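Local coordinates for SCO1 protein (Saccharomyces cerevisiae, PDB 2B7K) that acts as a copper metallochaperone of the mitochondrial inner membrane, needed for cytochrome c oxidase assembly and thought to carry or insert copper, at residues I56-W67 with L141-Y149. Sequence-based numbering, arbitrary orientation. Where two conformers were deposited one is given.
Sequences ICPDELDKLGLW and LVDHSIFFY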
loop_
_atom_site.group_PDB
_atom_site.type_symbol
_atom_site.label_atom_id
_atom_site.label_comp_id
_atom_site.label_asym_id
_atom_site.label_seq_id
_atom_site.Cartn_x
_atom_site.Cartn_y
_atom_site.Cartn_z
ATOM N N ILE A 56 -5.279 -11.451 9.479
ATOM C CA ILE A 56 -4.175 -10.987 8.640
ATOM C C ILE A 56 -4.207 -9.504 8.259
ATOM O O ILE A 56 -3.292 -8.750 8.612
ATOM C CB ILE A 56 -4.065 -11.835 7.347
ATOM C CG1 ILE A 56 -3.588 -13.251 7.687
ATOM C CG2 ILE A 56 -3.082 -11.194 6.378
ATOM C CD1 ILE A 56 -4.523 -14.036 8.590
ATOM N N CYS A 57 -5.143 -9.094 7.615
ATOM C CA CYS A 57 -5.179 -7.727 7.110
ATOM C C CYS A 57 -5.232 -6.722 8.255
ATOM O O CYS A 57 -4.489 -5.700 8.219
ATOM C CB CYS A 57 -6.388 -7.532 6.191
ATOM S SG CYS A 57 -6.339 -8.512 4.673
ATOM N N PRO A 58 -6.090 -6.866 9.307
ATOM C CA PRO A 58 -6.051 -5.939 10.445
ATOM C C PRO A 58 -4.670 -5.879 11.097
ATOM O O PRO A 58 -4.186 -4.800 11.442
ATOM C CB PRO A 58 -7.106 -6.510 11.389
ATOM C CG PRO A 58 -8.094 -7.126 10.446
ATOM C CD PRO A 58 -7.197 -7.829 9.458
ATOM N N ASP A 59 -4.039 -7.040 11.265
ATOM C CA ASP A 59 -2.711 -7.094 11.873
ATOM C C ASP A 59 -1.672 -6.360 11.019
ATOM O O ASP A 59 -0.791 -5.679 11.551
ATOM C CB ASP A 59 -2.257 -8.544 12.075
ATOM C CG ASP A 59 -3.086 -9.283 13.112
ATOM O OD1 ASP A 59 -3.459 -8.670 14.137
ATOM O OD2 ASP A 59 -3.348 -10.484 12.908
ATOM N N GLU A 60 -1.772 -6.506 9.700
ATOM C CA GLU A 60 -0.831 -5.847 8.793
ATOM C C GLU A 60 -1.025 -4.335 8.805
ATOM O O GLU A 60 -0.058 -3.576 8.825
ATOM C CB GLU A 60 -1.010 -6.367 7.365
ATOM C CG GLU A 60 -0.608 -7.817 7.161
ATOM C CD GLU A 60 0.894 -8.032 7.218
ATOM O OE1 GLU A 60 1.490 -7.872 8.306
ATOM O OE2 GLU A 60 1.483 -8.362 6.166
ATOM N N LEU A 61 -2.276 -3.895 8.764
ATOM C CA LEU A 61 -2.570 -2.470 8.776
ATOM C C LEU A 61 -2.134 -1.856 10.104
ATOM O O LEU A 61 -1.706 -0.706 10.150
ATOM C CB LEU A 61 -4.063 -2.231 8.530
ATOM C CG LEU A 61 -4.533 -2.547 7.103
ATOM C CD1 LEU A 61 -6.043 -2.457 7.039
ATOM C CD2 LEU A 61 -3.898 -1.574 6.112
ATOM N N ASP A 62 -2.235 -2.624 11.185
ATOM C CA ASP A 62 -1.807 -2.123 12.490
ATOM C C ASP A 62 -0.298 -1.912 12.445
ATOM O O ASP A 62 0.202 -0.873 12.874
ATOM C CB ASP A 62 -2.150 -3.118 13.601
ATOM C CG ASP A 62 -3.550 -2.919 14.155
ATOM O OD1 ASP A 62 -3.993 -3.760 14.969
ATOM O OD2 ASP A 62 -4.207 -1.922 13.784
ATOM N N LYS A 63 0.421 -2.897 11.910
ATOM C CA LYS A 63 1.872 -2.806 11.809
ATOM C C LYS A 63 2.260 -1.599 10.962
ATOM O O LYS A 63 3.198 -0.870 11.302
ATOM C CB LYS A 63 2.454 -4.088 11.198
ATOM C CG LYS A 63 3.985 -4.109 11.150
ATOM C CD LYS A 63 4.538 -5.450 10.658
ATOM C CE LYS A 63 4.102 -5.764 9.228
ATOM N NZ LYS A 63 4.655 -7.072 8.747
ATOM N N LEU A 64 1.540 -1.388 9.861
ATOM C CA LEU A 64 1.819 -0.261 8.972
ATOM C C LEU A 64 1.672 1.070 9.720
ATOM O O LEU A 64 2.462 1.992 9.525
ATOM C CB LEU A 64 0.880 -0.293 7.756
ATOM C CG LEU A 64 0.981 0.878 6.769
ATOM C CD1 LEU A 64 2.389 0.923 6.177
ATOM C CD2 LEU A 64 -0.063 0.728 5.662
ATOM N N GLY A 65 0.660 1.166 10.577
ATOM C CA GLY A 65 0.458 2.389 11.335
ATOM C C GLY A 65 1.640 2.665 12.248
ATOM O O GLY A 65 2.054 3.817 12.423
ATOM N N LEU A 66 2.191 1.609 12.833
ATOM C CA LEU A 66 3.345 1.764 13.715
ATOM C C LEU A 66 4.524 2.272 12.896
ATOM O O LEU A 66 5.251 3.169 13.327
ATOM C CB LEU A 66 3.710 0.430 14.366
ATOM C CG LEU A 66 2.710 -0.141 15.377
ATOM C CD1 LEU A 66 3.269 -1.425 15.952
ATOM C CD2 LEU A 66 2.456 0.871 16.490
ATOM N N TRP A 67 4.709 1.689 11.715
ATOM C CA TRP A 67 5.795 2.097 10.825
ATOM C C TRP A 67 5.672 3.567 10.433
ATOM O O TRP A 67 6.635 4.332 10.535
ATOM C CB TRP A 67 5.794 1.262 9.539
ATOM C CG TRP A 67 6.264 -0.164 9.677
ATOM C CD1 TRP A 67 6.880 -0.733 10.752
ATOM C CD2 TRP A 67 6.169 -1.185 8.679
ATOM N NE1 TRP A 67 7.176 -2.056 10.486
ATOM C CE2 TRP A 67 6.751 -2.356 9.218
ATOM C CE3 TRP A 67 5.650 -1.223 7.375
ATOM C CZ2 TRP A 67 6.827 -3.558 8.502
ATOM C CZ3 TRP A 67 5.725 -2.417 6.659
ATOM C CH2 TRP A 67 6.311 -3.568 7.227
ATOM N N LEU A 141 -7.270 -15.460 -0.951
ATOM C CA LEU A 141 -6.982 -14.060 -0.715
ATOM C C LEU A 141 -6.261 -13.727 0.591
ATOM O O LEU A 141 -5.329 -12.909 0.594
ATOM C CB LEU A 141 -8.295 -13.276 -0.825
ATOM C CG LEU A 141 -9.070 -13.434 -2.149
ATOM C CD1 LEU A 141 -8.084 -13.311 -3.317
ATOM C CD2 LEU A 141 -9.795 -14.776 -2.224
ATOM N N VAL A 142 -6.663 -14.350 1.695
ATOM C CA VAL A 142 -6.031 -14.073 2.985
ATOM C C VAL A 142 -4.563 -14.501 3.037
ATOM O O VAL A 142 -3.712 -13.767 3.540
ATOM C CB VAL A 142 -6.794 -14.761 4.148
ATOM C CG1 VAL A 142 -6.007 -14.641 5.440
ATOM C CG2 VAL A 142 -8.174 -14.149 4.301
ATOM N N ASP A 143 -4.276 -15.688 2.512
ATOM C CA ASP A 143 -2.920 -16.229 2.503
ATOM C C ASP A 143 -1.936 -15.438 1.640
ATOM O O ASP A 143 -0.726 -15.550 1.824
ATOM C CB ASP A 143 -2.944 -17.684 2.025
ATOM C CG ASP A 143 -3.700 -18.602 2.973
ATOM O OD1 ASP A 143 -3.845 -19.800 2.643
ATOM O OD2 ASP A 143 -4.147 -18.133 4.042
ATOM N N HIS A 144 -2.447 -14.648 0.698
ATOM C CA HIS A 144 -1.575 -13.872 -0.177
ATOM C C HIS A 144 -1.603 -12.359 0.041
ATOM O O HIS A 144 -0.957 -11.611 -0.692
ATOM C CB HIS A 144 -1.874 -14.206 -1.642
ATOM C CG HIS A 144 -1.460 -15.593 -2.035
ATOM N ND1 HIS A 144 -2.146 -16.718 -1.632
ATOM C CD2 HIS A 144 -0.402 -16.036 -2.754
ATOM C CE1 HIS A 144 -1.529 -17.795 -2.086
ATOM N NE2 HIS A 144 -0.467 -17.409 -2.769
ATOM N N SER A 145 -2.353 -11.910 1.045
ATOM C CA SER A 145 -2.413 -10.482 1.375
ATOM C C SER A 145 -1.354 -10.318 2.458
ATOM O O SER A 145 -1.655 -9.899 3.579
ATOM C CB SER A 145 -3.789 -10.108 1.939
ATOM O OG SER A 145 -4.815 -10.357 0.994
ATOM N N ILE A 146 -0.112 -10.647 2.111
ATOM C CA ILE A 146 0.972 -10.603 3.076
ATOM C C ILE A 146 2.167 -9.688 2.804
ATOM O O ILE A 146 3.042 -9.576 3.658
ATOM C CB ILE A 146 1.513 -12.028 3.321
ATOM C CG1 ILE A 146 1.952 -12.646 1.989
ATOM C CG2 ILE A 146 0.441 -12.882 3.981
ATOM C CD1 ILE A 146 2.505 -14.050 2.100
ATOM N N PHE A 147 2.237 -9.048 1.640
ATOM C CA PHE A 147 3.377 -8.156 1.375
ATOM C C PHE A 147 2.995 -6.689 1.296
ATOM O O PHE A 147 1.864 -6.354 0.954
ATOM C CB PHE A 147 4.062 -8.468 0.036
ATOM C CG PHE A 147 4.738 -9.798 -0.020
ATOM C CD1 PHE A 147 4.120 -10.877 -0.640
ATOM C CD2 PHE A 147 6.006 -9.968 0.526
ATOM C CE1 PHE A 147 4.758 -12.115 -0.721
ATOM C CE2 PHE A 147 6.653 -11.201 0.452
ATOM C CZ PHE A 147 6.030 -12.276 -0.173
ATOM N N PHE A 148 3.960 -5.829 1.619
ATOM C CA PHE A 148 3.794 -4.388 1.475
ATOM C C PHE A 148 4.730 -4.108 0.296
ATOM O O PHE A 148 5.851 -4.624 0.261
ATOM C CB PHE A 148 4.278 -3.615 2.704
ATOM C CG PHE A 148 3.367 -3.721 3.891
ATOM C CD1 PHE A 148 3.654 -4.603 4.925
ATOM C CD2 PHE A 148 2.224 -2.930 3.979
ATOM C CE1 PHE A 148 2.815 -4.694 6.041
ATOM C CE2 PHE A 148 1.380 -3.015 5.087
ATOM C CZ PHE A 148 1.680 -3.899 6.119
ATOM N N TYR A 149 4.265 -3.341 -0.684
ATOM C CA TYR A 149 5.082 -3.023 -1.849
ATOM C C TYR A 149 5.543 -1.576 -1.781
ATOM O O TYR A 149 4.723 -0.654 -1.778
ATOM C CB TYR A 149 4.285 -3.257 -3.143
ATOM C CG TYR A 149 3.701 -4.653 -3.237
ATOM C CD1 TYR A 149 2.567 -5.004 -2.509
ATOM C CD2 TYR A 149 4.316 -5.634 -4.014
ATOM C CE1 TYR A 149 2.058 -6.309 -2.547
ATOM C CE2 TYR A 149 3.818 -6.934 -4.061
ATOM C CZ TYR A 149 2.693 -7.265 -3.324
ATOM O OH TYR A 149 2.219 -8.556 -3.345
#
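Ser145, whose CB rests near Cys57 SG, sends its OG back to Leu141 O at 2.6 Å, meeting that carbonyl from above its plane (38° out of it). The weak Ser145 N to Val142 O bond closes the type I turn from Val142 to Ser145, and His144 N adds a second weak bond to Leu141 O. Against this turn sits the first residue of the helical segment: Ile56 CD1 touches Val142 CG1 at 3.5 Å, while its CG2 branch, anti to the backbone N, comes to 3.4 Å from Ser145 O. That oxygen is hydrogen-bonded by Tyr47 OH from the neighbouring strand.

One turn along, Glu60 bends at chi2 (-71°) and brings OE2 to 3.2 Å from Ile146 O. Both are acceptors, so the approach may raise the acid's pKa; Lys63 NZ, which forms a salt bridge with Glu60 OE1 through a weak hydrogen bond (3.3 Å) and also bonds Tyr165 O, would counter that.

Phe148 drives its ring against the helix, CZ foremost, reaching Glu60 O at 3.2 Å by the ring edge. Lys63 CE comes to the edge at CE1, and Leu64 CB packs obliquely near CE2. Trp67 presents its edge to one face of the phenylalanine in an offset edge-to-face stack, CZ3 lying 3.5 Å from Phe148 CD1 and the planes 60° apart. The indole is anchored through NE1 to Asp166 O.

Helix 56-75 is thereby seated on strand 148-151 of the central sheet in the thioredoxin-like domain of Sco1. Cys53, Cys57 and His144 are the probable copper ligands, as in other Sco proteins. In one Cys57 conformer SG is 11.2 Å from His144 ND1; the exposed histidine, which touches a crystal neighbour, would probably have to move to complete the Sco copper site.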